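Local coordinates for Iron(III) ABC transporter, periplasmic iron-compound-binding protein (Vibrio cholerae, PDB 3TEF) that probably binds iron-loaded catecholate siderophores in the periplasm and hands them to an inner-membrane ABC transporter for iron uptake, at residues A[3-7]-A[123-127]; A[8-13]-A[102-108]; A[27-32]-A[263-269]; A[15-19]-A[126-131]. One frame throughout, in Å; residues are numbered along the deposited sequence.

Contact 1. Residues A[3-7]-A[123-127]; sequences TVTIE and NLGKV
Ile-6 and Val-127 form the apolar centre where strand 3-7 runs nearly antiparallel to helix 123-127, the two axes 9.0 Å apart. Their side chains cross at about a right angle, Ile-6 CG1 lying 3.7 Å from Val-127 CG2. Beta-branching splits the Ile-6 side chain, CG1 and CD1 going to Val-127 and Lys-126 and CG2 to Asn-123, one turn earlier. Its CG1 branch, anti to the carbonyl carbon (chi1 -58°), carries CD1 to 3.9 Å from Lys-126 CE, while its CG2 lies 3.4 Å from Asn-123 CG, the two side chains sliding past each other in opposite directions. Val-4 adds a smaller contact, its CG1 3.8 Å from the carbonyl oxygen of Lys-126. Strand 3-8 is the first arm of a beta-hairpin completed by strand 11-16, and helix 113-128 covers the Ile-6 side of that hairpin; Ile-103 of strand 102-104 packs on both Ile-6 and Val-127. The polar contacts lie round this apolar patch. Asn-123 ND2 donates to Glu-7 O at 3.2 Å, approaching from above the carbonyl plane with a bent N-H...O angle of 146°, while OD1 accepts from Gln-119 NE2; asparagine thus serves strand and helix with opposite ends of one amide. Lys-126 has an aliphatic chain for Ile-6 and an ammonium group for a bridging water: NZ donates at 3.0 Å to a water that in turn donates to Thr-5 O at 2.6 Å.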
loop_
_atom_site.group_PDB
_atom_site.type_symbol
_atom_site.label_atom_id
_atom_site.label_comp_id
_atom_site.label_asym_id
_atom_site.label_seq_id
_atom_site.Cartn_x
_atom_site.Cartn_y
_atom_site.Cartn_z
ATOM N N THR A 3 22.088 -7.946 17.825
ATOM C CA THR A 3 21.736 -7.158 16.653
ATOM C C THR A 3 21.126 -8.018 15.557
ATOM O O THR A 3 21.367 -9.225 15.478
ATOM C CB THR A 3 22.965 -6.430 16.070
ATOM O OG1 THR A 3 23.948 -7.395 15.677
ATOM C CG2 THR A 3 23.571 -5.486 17.097
ATOM N N VAL A 4 20.325 -7.383 14.714
ATOM C CA VAL A 4 19.816 -8.019 13.516
ATOM C C VAL A 4 20.214 -7.137 12.352
ATOM O O VAL A 4 20.356 -5.928 12.517
ATOM C CB VAL A 4 18.285 -8.160 13.554
ATOM C CG1 VAL A 4 17.879 -9.250 14.529
ATOM C CG2 VAL A 4 17.640 -6.834 13.936
ATOM N N THR A 5 20.426 -7.740 11.189
ATOM C CA THR A 5 20.687 -6.975 9.976
ATOM C C THR A 5 19.505 -7.158 9.035
ATOM O O THR A 5 19.208 -8.269 8.586
ATOM C CB THR A 5 22.020 -7.375 9.289
ATOM O OG1 THR A 5 23.116 -7.071 10.164
ATOM C CG2 THR A 5 22.212 -6.604 7.983
ATOM N N ILE A 6 18.820 -6.054 8.762
ATOM C CA ILE A 6 17.614 -6.067 7.958
ATOM C C ILE A 6 17.906 -5.580 6.554
ATOM O O ILE A 6 18.449 -4.486 6.373
ATOM C CB ILE A 6 16.556 -5.119 8.558
ATOM C CG1 ILE A 6 16.235 -5.522 9.999
ATOM C CG2 ILE A 6 15.313 -5.096 7.683
ATOM C CD1 ILE A 6 15.682 -6.937 10.125
ATOM N N GLU A 7 17.520 -6.383 5.564
ATOM C CA GLU A 7 17.671 -6.011 4.163
ATOM C C GLU A 7 16.367 -5.425 3.631
ATOM O O GLU A 7 15.300 -6.044 3.722
ATOM C CB GLU A 7 18.086 -7.227 3.328
ATOM C CG GLU A 7 18.548 -6.870 1.921
ATOM C CD GLU A 7 19.521 -7.888 1.349
ATOM O OE1 GLU A 7 19.096 -9.027 1.060
ATOM O OE2 GLU A 7 20.713 -7.544 1.193
ATOM N N ASN A 123 10.631 -8.713 8.352
ATOM C CA ASN A 123 11.612 -7.750 8.845
ATOM C C ASN A 123 11.212 -7.166 10.200
ATOM O O ASN A 123 12.038 -7.075 11.112
ATOM C CB ASN A 123 11.840 -6.622 7.833
ATOM C CG ASN A 123 12.708 -7.052 6.667
ATOM O OD1 ASN A 123 13.325 -8.113 6.698
ATOM N ND2 ASN A 123 12.764 -6.220 5.633
ATOM N N LEU A 124 9.953 -6.753 10.322
ATOM C CA LEU A 124 9.412 -6.329 11.608
ATOM C C LEU A 124 9.531 -7.440 12.657
ATOM O O LEU A 124 9.931 -7.191 13.797
ATOM C CB LEU A 124 7.947 -5.894 11.473
ATOM C CG LEU A 124 7.684 -4.699 10.562
ATOM C CD1 LEU A 124 6.215 -4.277 10.702
ATOM C CD2 LEU A 124 8.601 -3.556 10.962
ATOM N N GLY A 125 9.180 -8.664 12.278
ATOM C CA GLY A 125 9.282 -9.779 13.207
ATOM C C GLY A 125 10.680 -9.922 13.788
ATOM O O GLY A 125 10.843 -10.165 14.991
ATOM N N LYS A 126 11.690 -9.764 12.934
ATOM C CA LYS A 126 13.081 -9.865 13.360
ATOM C C LYS A 126 13.490 -8.694 14.244
ATOM O O LYS A 126 14.171 -8.872 15.247
ATOM C CB LYS A 126 14.018 -9.982 12.149
ATOM C CG LYS A 126 13.789 -11.251 11.333
ATOM C CD LYS A 126 14.786 -11.413 10.192
ATOM C CE LYS A 126 14.458 -10.506 9.008
ATOM N NZ LYS A 126 15.335 -10.793 7.822
ATOM N N VAL A 127 13.076 -7.491 13.874
ATOM C CA VAL A 127 13.430 -6.326 14.662
ATOM C C VAL A 127 12.865 -6.402 16.080
ATOM O O VAL A 127 13.545 -6.041 17.044
ATOM C CB VAL A 127 12.947 -5.034 13.977
ATOM C CG1 VAL A 127 13.001 -3.854 14.945
ATOM C CG2 VAL A 127 13.789 -4.777 12.725
HETATM O O HOH W 1 17.884 -10.325 9.335
#

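Contact 2. Residues A[8-13]-A[102-108]; sequences HRLGKT and TIVFAAE
The tight turn of the N-terminal beta-hairpin, a type I turn from His-8 to Gly-11, is laid against strand 102-104, the outermost strand of a parallel sheet, with the His-8 ring flat over the strand backbone. Val-104 N lies 3.4 Å above the plane of that ring, toward its rim, and Ile-103 CA covers the same face as a CH-pi contact 4.1 Å from the centroid; Gly-11 O sits over the centre of the opposite face. The ring is thereby sandwiched between strand and turn, a place that suits a flat side chain. A chi1 of 60°, with CG between the backbone N and the carbonyl carbon, folds it there. Leu-10 supplies the apolar share of the turn, its CG 3.5 Å from Val-104 CG2. At one end, Thr-13 OG1 donates to Thr-102 O at 2.7 Å, an oxygen that also accepts from Tyr-93 OH. At the other, the long arm of Arg-9 reaches past the strand. NE donates a nearly straight hydrogen bond (170°), part of a salt bridge, to Glu-108 OE2 on its syn lone pair at 2.7 Å, and NH2 donates to Ala-107 O at 2.9 Å, almost in line with its carbonyl. Both acceptors lie in the guanidinium plane, which fixes its rotation, while the carboxylate plane stands 78° from it; Ala-106 CB lies over one face of the guanidinium. A water joins Arg-9 N to Val-104 O. Two mutual backbone bonds between His-8 and Gly-11 make this a two-residue beta-hairpin, here docked on the edge strand of the alpha/beta lobe of a periplasmic binding protein.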
loop_
_atom_site.group_PDB
_atom_site.type_symbol
_atom_site.label_atom_id
_atom_site.label_comp_id
_atom_site.label_asym_id
_atom_site.label_seq_id
_atom_site.Cartn_x
_atom_site.Cartn_y
_atom_site.Cartn_z
ATOM N N HIS A 8 16.447 -4.217 3.082
ATOM C CA HIS A 8 15.252 -3.565 2.581
ATOM C C HIS A 8 15.566 -2.807 1.300
ATOM O O HIS A 8 16.685 -2.909 0.755
ATOM C CB HIS A 8 14.690 -2.612 3.644
ATOM C CG HIS A 8 15.657 -1.546 4.042
ATOM N ND1 HIS A 8 16.507 -1.678 5.120
ATOM C CD2 HIS A 8 15.938 -0.355 3.475
ATOM C CE1 HIS A 8 17.267 -0.602 5.205
ATOM N NE2 HIS A 8 16.945 0.217 4.224
ATOM N N ARG A 9 14.591 -2.060 0.797
ATOM C CA ARG A 9 14.761 -1.411 -0.502
ATOM C C ARG A 9 15.976 -0.499 -0.552
ATOM O O ARG A 9 16.638 -0.390 -1.589
ATOM C CB ARG A 9 13.520 -0.628 -0.917
ATOM C CG ARG A 9 13.658 -0.072 -2.321
ATOM C CD ARG A 9 12.601 0.958 -2.616
ATOM N NE ARG A 9 11.279 0.364 -2.789
ATOM C CZ ARG A 9 10.225 1.059 -3.191
ATOM N NH1 ARG A 9 10.366 2.356 -3.462
ATOM N NH2 ARG A 9 9.047 0.468 -3.339
ATOM N N LEU A 10 16.278 0.156 0.563
ATOM C CA LEU A 10 17.364 1.133 0.573
ATOM C C LEU A 10 18.646 0.565 1.208
ATOM O O LEU A 10 19.464 1.302 1.754
ATOM C CB LEU A 10 16.920 2.432 1.272
ATOM C CG LEU A 10 15.973 3.409 0.547
ATOM C CD1 LEU A 10 16.678 4.655 0.034
ATOM C CD2 LEU A 10 15.137 2.767 -0.573
ATOM N N GLY A 11 18.800 -0.752 1.151
ATOM C CA GLY A 11 20.035 -1.377 1.589
ATOM C C GLY A 11 19.900 -2.206 2.847
ATOM O O GLY A 11 18.846 -2.797 3.095
ATOM N N LYS A 12 20.973 -2.252 3.632
ATOM C CA LYS A 12 21.022 -3.054 4.844
ATOM C C LYS A 12 21.178 -2.157 6.061
ATOM O O LYS A 12 21.954 -1.204 6.044
ATOM C CB LYS A 12 22.188 -4.052 4.782
ATOM C CG LYS A 12 22.027 -5.107 3.697
ATOM C CD LYS A 12 23.293 -5.938 3.553
ATOM C CE LYS A 12 24.481 -5.071 3.173
ATOM N NZ LYS A 12 25.676 -5.900 2.880
ATOM N N THR A 13 20.425 -2.469 7.113
ATOM C CA THR A 13 20.500 -1.730 8.359
ATOM C C THR A 13 20.704 -2.696 9.515
ATOM O O THR A 13 19.971 -3.676 9.648
ATOM C CB THR A 13 19.199 -0.944 8.602
ATOM O OG1 THR A 13 19.017 -0.004 7.532
ATOM C CG2 THR A 13 19.253 -0.213 9.933
ATOM N N THR A 102 17.647 3.211 10.237
ATOM C CA THR A 102 16.423 3.478 9.491
ATOM C C THR A 102 16.141 2.305 8.553
ATOM O O THR A 102 17.055 1.742 7.942
ATOM C CB THR A 102 16.563 4.792 8.680
ATOM O OG1 THR A 102 16.793 5.883 9.585
ATOM C CG2 THR A 102 15.317 5.066 7.861
ATOM N N ILE A 103 14.881 1.909 8.465
ATOM C CA ILE A 103 14.491 0.830 7.571
ATOM C C ILE A 103 13.363 1.310 6.699
ATOM O O ILE A 103 12.455 2.012 7.175
ATOM C CB ILE A 103 14.012 -0.393 8.365
ATOM C CG1 ILE A 103 15.185 -1.042 9.099
ATOM C CG2 ILE A 103 13.302 -1.410 7.459
ATOM C CD1 ILE A 103 14.734 -2.073 10.137
ATOM N N VAL A 104 13.404 0.929 5.427
ATOM C CA VAL A 104 12.301 1.221 4.521
ATOM C C VAL A 104 11.320 0.055 4.492
ATOM O O VAL A 104 11.715 -1.107 4.419
ATOM C CB VAL A 104 12.777 1.558 3.097
ATOM C CG1 VAL A 104 11.578 1.682 2.156
ATOM C CG2 VAL A 104 13.583 2.836 3.106
ATOM N N PHE A 105 10.035 0.381 4.587
ATOM C CA PHE A 105 8.963 -0.609 4.650
ATOM C C PHE A 105 8.118 -0.394 3.408
ATOM O O PHE A 105 7.417 0.619 3.284
ATOM C CB PHE A 105 8.138 -0.382 5.944
ATOM C CG PHE A 105 7.030 -1.387 6.170
ATOM C CD1 PHE A 105 7.270 -2.567 6.870
ATOM C CD2 PHE A 105 5.734 -1.128 5.721
ATOM C CE1 PHE A 105 6.261 -3.491 7.093
ATOM C CE2 PHE A 105 4.712 -2.062 5.935
ATOM C CZ PHE A 105 4.984 -3.240 6.624
ATOM N N ALA A 106 8.212 -1.317 2.451
ATOM C CA ALA A 106 7.611 -1.056 1.153
ATOM C C ALA A 106 7.451 -2.316 0.325
ATOM O O ALA A 106 8.191 -3.288 0.504
ATOM C CB ALA A 106 8.479 -0.025 0.374
ATOM N N ALA A 107 6.497 -2.273 -0.600
ATOM C CA ALA A 107 6.286 -3.350 -1.569
ATOM C C ALA A 107 7.211 -3.166 -2.768
ATOM O O ALA A 107 7.620 -2.049 -3.062
ATOM C CB ALA A 107 4.870 -3.336 -2.041
ATOM N N GLU A 108 7.503 -4.259 -3.471
ATOM C CA GLU A 108 8.314 -4.200 -4.698
ATOM C C GLU A 108 7.539 -4.770 -5.886
ATOM O O GLU A 108 7.066 -5.903 -5.839
ATOM C CB GLU A 108 9.621 -4.966 -4.519
ATOM C CG GLU A 108 10.491 -4.460 -3.385
ATOM C CD GLU A 108 10.885 -3.016 -3.577
ATOM O OE1 GLU A 108 11.063 -2.604 -4.744
ATOM O OE2 GLU A 108 10.986 -2.291 -2.569
HETATM O O HOH W 2 11.897 -2.073 1.690
#

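Contact 3. Residues A[27-32]-A[263-269]; sequences VGALDA and AISGVKA
The carboxylate of Asp-31 reaches from helix 27-35 to the start of helix 267-279, where backbone N-H groups take hold of both its oxygens. Lys-268 N donates to OD1 at 2.9 Å with an angle of 157°, and Ala-269 N to OD2 at 3.0 Å; each oxygen uses its syn lone pair, so the two bonds clasp the carboxylate and restrain its rotation. Aspartate fits because its short chain, with CG anti to the backbone N (chi1 172°), puts the carboxylate directly in front of the first helical turn. OD2 has a further, weak bond from Tyr-52 OH. Beside this grip the backbones nearly touch. Gly-28 CA lies 3.4 Å from both Ala-263 C and Ile-264 O, the latter a CA-H...O contact, and a residue without a side chain permits that approach. Gly-266, at the N-cap position of helix 267-279, does likewise: its CA sits 3.6 Å from Gly-28 O, with Asp-31 OD2 alongside. A type II turn from Ala-263 to Gly-266 bends the chain between helices 257-262 and 267-279. Small apolar groups flank the polar centre, Val-27 CG1 meeting Ala-263 CB at 3.7 Å and Ala-32 CB meeting Val-267 CG2 at 4.0 Å. The contact thus joins the first helix of the alpha/beta N-terminal lobe to the chain's last helix. With amide hydrogens and the positive end of a helix facing a buried carboxylate, Asp-31 would be expected to remain ionised, and its charge in turn probably stabilises that helix end.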
loop_
_atom_site.group_PDB
_atom_site.type_symbol
_atom_site.label_atom_id
_atom_site.label_comp_id
_atom_site.label_asym_id
_atom_site.label_seq_id
_atom_site.Cartn_x
_atom_site.Cartn_y
_atom_site.Cartn_z
ATOM N N VAL A 27 1.922 5.600 6.294
ATOM C CA VAL A 27 0.734 4.957 6.857
ATOM C C VAL A 27 0.835 3.442 6.828
ATOM O O VAL A 27 0.309 2.768 7.710
ATOM C CB VAL A 27 -0.537 5.421 6.132
ATOM C CG1 VAL A 27 -1.784 4.748 6.733
ATOM C CG2 VAL A 27 -0.647 6.941 6.199
ATOM N N GLY A 28 1.514 2.894 5.816
ATOM C CA GLY A 28 1.635 1.452 5.724
ATOM C C GLY A 28 2.521 0.905 6.828
ATOM O O GLY A 28 2.202 -0.120 7.445
ATOM N N ALA A 29 3.643 1.592 7.060
ATOM C CA ALA A 29 4.557 1.256 8.147
ATOM C C ALA A 29 3.844 1.364 9.504
ATOM O O ALA A 29 3.943 0.468 10.341
ATOM C CB ALA A 29 5.779 2.165 8.112
ATOM N N LEU A 30 3.107 2.451 9.698
ATOM C CA LEU A 30 2.363 2.641 10.949
ATOM C C LEU A 30 1.297 1.543 11.163
ATOM O O LEU A 30 1.174 0.977 12.258
ATOM C CB LEU A 30 1.752 4.048 10.985
ATOM C CG LEU A 30 1.028 4.444 12.278
ATOM C CD1 LEU A 30 1.903 4.236 13.501
ATOM C CD2 LEU A 30 0.592 5.899 12.185
ATOM N N ASP A 31 0.543 1.226 10.109
ATOM C CA ASP A 31 -0.416 0.118 10.114
ATOM C C ASP A 31 0.237 -1.184 10.591
ATOM O O ASP A 31 -0.221 -1.796 11.553
ATOM C CB ASP A 31 -1.004 -0.014 8.701
ATOM C CG ASP A 31 -1.880 -1.234 8.498
ATOM O OD1 ASP A 31 -1.816 -2.247 9.245
ATOM O OD2 ASP A 31 -2.631 -1.184 7.513
ATOM N N ALA A 32 1.315 -1.615 9.937
ATOM C CA ALA A 32 1.888 -2.906 10.307
ATOM C C ALA A 32 2.485 -2.860 11.712
ATOM O O ALA A 32 2.317 -3.787 12.509
ATOM C CB ALA A 32 2.932 -3.356 9.271
ATOM N N ALA A 263 -1.565 3.021 2.411
ATOM C CA ALA A 263 -1.012 2.249 3.517
ATOM C C ALA A 263 -0.292 1.032 2.974
ATOM O O ALA A 263 -0.609 -0.116 3.303
ATOM C CB ALA A 263 -2.133 1.825 4.483
ATOM N N ILE A 264 0.700 1.301 2.138
ATOM C CA ILE A 264 1.386 0.245 1.401
ATOM C C ILE A 264 1.982 -0.819 2.320
ATOM O O ILE A 264 2.758 -0.520 3.228
ATOM C CB ILE A 264 2.478 0.858 0.527
ATOM C CG1 ILE A 264 1.846 1.759 -0.542
ATOM C CG2 ILE A 264 3.346 -0.235 -0.085
ATOM C CD1 ILE A 264 2.844 2.706 -1.213
ATOM N N SER A 265 1.607 -2.069 2.063
ATOM C CA SER A 265 2.097 -3.218 2.812
ATOM C C SER A 265 1.624 -3.272 4.271
ATOM O O SER A 265 2.144 -4.047 5.070
ATOM C CB SER A 265 3.625 -3.345 2.710
ATOM O OG SER A 265 4.020 -3.657 1.375
ATOM N N GLY A 266 0.611 -2.479 4.616
ATOM C CA GLY A 266 0.065 -2.557 5.953
ATOM C C GLY A 266 -0.560 -3.917 6.197
ATOM O O GLY A 266 -0.932 -4.619 5.252
ATOM N N VAL A 267 -0.677 -4.293 7.465
ATOM C CA VAL A 267 -1.424 -5.506 7.821
ATOM C C VAL A 267 -2.929 -5.342 7.561
ATOM O O VAL A 267 -3.527 -6.117 6.799
ATOM C CB VAL A 267 -1.117 -5.947 9.265
ATOM C CG1 VAL A 267 -2.063 -7.067 9.724
ATOM C CG2 VAL A 267 0.361 -6.360 9.385
ATOM N N LYS A 268 -3.533 -4.319 8.157
ATOM C CA LYS A 268 -4.956 -4.060 7.941
ATOM C C LYS A 268 -5.199 -3.745 6.473
ATOM O O LYS A 268 -6.212 -4.143 5.902
ATOM C CB LYS A 268 -5.448 -2.892 8.800
ATOM C CG LYS A 268 -5.200 -3.058 10.289
ATOM C CD LYS A 268 -5.814 -4.323 10.813
ATOM C CE LYS A 268 -5.748 -4.375 12.332
ATOM N NZ LYS A 268 -6.719 -5.369 12.880
ATOM N N ALA A 269 -4.246 -3.046 5.854
ATOM C CA ALA A 269 -4.371 -2.695 4.452
ATOM C C ALA A 269 -4.465 -3.937 3.587
ATOM O O ALA A 269 -5.325 -4.034 2.707
ATOM C CB ALA A 269 -3.176 -1.819 4.018
#

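Contact 4. Residues A[15-19]-A[126-131]; sequences LEQKP and KVFAIE
Lys-18 N donates to Val-127 O at 2.7 Å in an almost straight bond (170°), tying the loop after strand 11-16 to the last turn of helix 113-128. In this two-lobed periplasmic binding protein, that turn is followed, after a short bend, by helix 131-154, the long helix that spans the lobes. The chain bends sharply on both sides of the contact: Lys-18 and Ala-129 each have positive phi, the latter where the helical path ends. Val-127 O also faces Gln-17 CA, in a CA-H...O contact of 3.5 Å, so one carbonyl near the helix end receives two neighbours of the loop. Pro-19, rigid and apolar, packs next to this bond. The Pro-19 side chain runs at about a right angle to those of Val-127 and Phe-128, with CD 3.6 Å from Val-127 CG1 and CG 3.7 Å from Phe-128 CE1. The same Val-127 CG1, anti to the backbone N (chi1 166°), also lies above one face of the Phe-128 ring; valine, proline and phenylalanine thus form a compact apolar group, with Leu-82 of strand 82-85 touching all three. Leu-15 CD1 adds a looser contact to the valine. On the exposed side, the Lys-18 chain is folded by successive bends, which keep its methylenes close to the helix end: CG rests 3.6 Å from Phe-128 O, and CD lies 3.8 Å from Ala-129 CB.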
loop_
_atom_site.group_PDB
_atom_site.type_symbol
_atom_site.label_atom_id
_atom_site.label_comp_id
_atom_site.label_asym_id
_atom_site.label_seq_id
_atom_site.Cartn_x
_atom_site.Cartn_y
_atom_site.Cartn_z
ATOM N N LEU A 15 20.806 -3.100 13.688
ATOM C CA LEU A 15 20.436 -2.494 14.956
ATOM C C LEU A 15 20.172 -3.568 15.997
ATOM O O LEU A 15 19.880 -4.721 15.667
ATOM C CB LEU A 15 19.190 -1.609 14.804
ATOM C CG LEU A 15 17.889 -2.360 14.540
ATOM C CD1 LEU A 15 16.681 -1.529 14.995
ATOM C CD2 LEU A 15 17.784 -2.750 13.074
ATOM N N GLU A 16 20.281 -3.181 17.258
ATOM C CA GLU A 16 19.904 -4.048 18.363
ATOM C C GLU A 16 18.406 -4.370 18.343
ATOM O O GLU A 16 17.567 -3.497 18.104
ATOM C CB GLU A 16 20.291 -3.378 19.677
ATOM C CG GLU A 16 19.848 -4.121 20.922
ATOM C CD GLU A 16 20.355 -3.456 22.188
ATOM O OE1 GLU A 16 21.538 -3.047 22.206
ATOM O OE2 GLU A 16 19.567 -3.329 23.153
ATOM N N GLN A 17 18.068 -5.627 18.590
ATOM C CA GLN A 17 16.665 -6.030 18.641
ATOM C C GLN A 17 15.840 -5.261 19.667
ATOM O O GLN A 17 16.362 -4.753 20.664
ATOM C CB GLN A 17 16.545 -7.528 18.910
ATOM C CG GLN A 17 16.382 -8.356 17.664
ATOM C CD GLN A 17 16.089 -9.812 17.980
ATOM O OE1 GLN A 17 15.225 -10.435 17.360
ATOM N NE2 GLN A 17 16.810 -10.358 18.952
ATOM N N LYS A 18 14.538 -5.202 19.408
ATOM C CA LYS A 18 13.572 -4.563 20.299
ATOM C C LYS A 18 13.928 -3.124 20.630
ATOM O O LYS A 18 14.093 -2.767 21.798
ATOM C CB LYS A 18 13.366 -5.397 21.563
ATOM C CG LYS A 18 12.655 -6.709 21.264
ATOM C CD LYS A 18 13.401 -7.904 21.825
ATOM C CE LYS A 18 13.065 -8.113 23.296
ATOM N NZ LYS A 18 11.624 -8.441 23.500
ATOM N N PRO A 19 14.035 -2.286 19.593
ATOM C CA PRO A 19 14.252 -0.857 19.821
ATOM C C PRO A 19 13.073 -0.286 20.597
ATOM O O PRO A 19 11.921 -0.606 20.293
ATOM C CB PRO A 19 14.309 -0.279 18.402
ATOM C CG PRO A 19 13.586 -1.275 17.547
ATOM C CD PRO A 19 13.897 -2.608 18.162
ATOM N N LYS A 126 11.690 -9.764 12.934
ATOM C CA LYS A 126 13.081 -9.865 13.360
ATOM C C LYS A 126 13.490 -8.694 14.244
ATOM O O LYS A 126 14.171 -8.872 15.247
ATOM C CB LYS A 126 14.018 -9.982 12.149
ATOM C CG LYS A 126 13.789 -11.251 11.333
ATOM C CD LYS A 126 14.786 -11.413 10.192
ATOM C CE LYS A 126 14.458 -10.506 9.008
ATOM N NZ LYS A 126 15.335 -10.793 7.822
ATOM N N VAL A 127 13.076 -7.491 13.874
ATOM C CA VAL A 127 13.430 -6.326 14.662
ATOM C C VAL A 127 12.865 -6.402 16.080
ATOM O O VAL A 127 13.545 -6.041 17.044
ATOM C CB VAL A 127 12.947 -5.034 13.977
ATOM C CG1 VAL A 127 13.001 -3.854 14.945
ATOM C CG2 VAL A 127 13.789 -4.777 12.725
ATOM N N PHE A 128 11.624 -6.863 16.207
ATOM C CA PHE A 128 10.958 -6.855 17.509
ATOM C C PHE A 128 10.872 -8.216 18.186
ATOM O O PHE A 128 10.216 -8.358 19.219
ATOM C CB PHE A 128 9.580 -6.195 17.389
ATOM C CG PHE A 128 9.664 -4.762 16.954
ATOM C CD1 PHE A 128 10.005 -3.770 17.864
ATOM C CD2 PHE A 128 9.454 -4.411 15.630
ATOM C CE1 PHE A 128 10.113 -2.439 17.466
ATOM C CE2 PHE A 128 9.554 -3.079 15.224
ATOM C CZ PHE A 128 9.893 -2.099 16.146
ATOM N N ALA A 129 11.550 -9.204 17.613
ATOM C CA ALA A 129 11.509 -10.567 18.149
ATOM C C ALA A 129 10.077 -11.081 18.325
ATOM O O ALA A 129 9.721 -11.642 19.368
ATOM C CB ALA A 129 12.271 -10.640 19.471
ATOM N N ILE A 130 9.254 -10.887 17.302
ATOM C CA ILE A 130 7.903 -11.427 17.309
ATOM C C ILE A 130 7.652 -12.296 16.085
ATOM O O ILE A 130 6.561 -12.283 15.512
ATOM C CB ILE A 130 6.835 -10.323 17.392
ATOM C CG1 ILE A 130 7.037 -9.306 16.268
ATOM C CG2 ILE A 130 6.894 -9.634 18.740
ATOM C CD1 ILE A 130 5.987 -8.197 16.247
ATOM N N GLU A 131 8.668 -13.058 15.693
ATOM C CA GLU A 131 8.576 -13.922 14.522
ATOM C C GLU A 131 7.336 -14.836 14.498
ATOM O O GLU A 131 6.704 -14.991 13.451
ATOM C CB GLU A 131 9.845 -14.774 14.387
ATOM C CG GLU A 131 11.121 -13.969 14.178
ATOM C CD GLU A 131 11.815 -13.579 15.479
ATOM O OE1 GLU A 131 11.154 -13.546 16.547
ATOM O OE2 GLU A 131 13.036 -13.303 15.422
#

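Contact 3 is the innermost, its centre about 7 Å from that of the chain, whereas contacts 1 and 4 have their centres more than 20 Å out and are only partly buried. These two hold the same elements, docking the N-terminal hairpin and its following loop on the end of helix 113-128, and share Lys-126 and Val-127. Contact 2 fixes the hairpin's turn to strand 102-104, within the loop of chain closed by contact 1. Their chemistry differs accordingly: contacts 1 and 4 combine apolar side chains with single bonds to carbonyls, contact 2 adds a salt bridge, and contact 3 puts a carboxylate against a helix start. Phe-105 connects them inward, packing on Leu-124 and Ala-32.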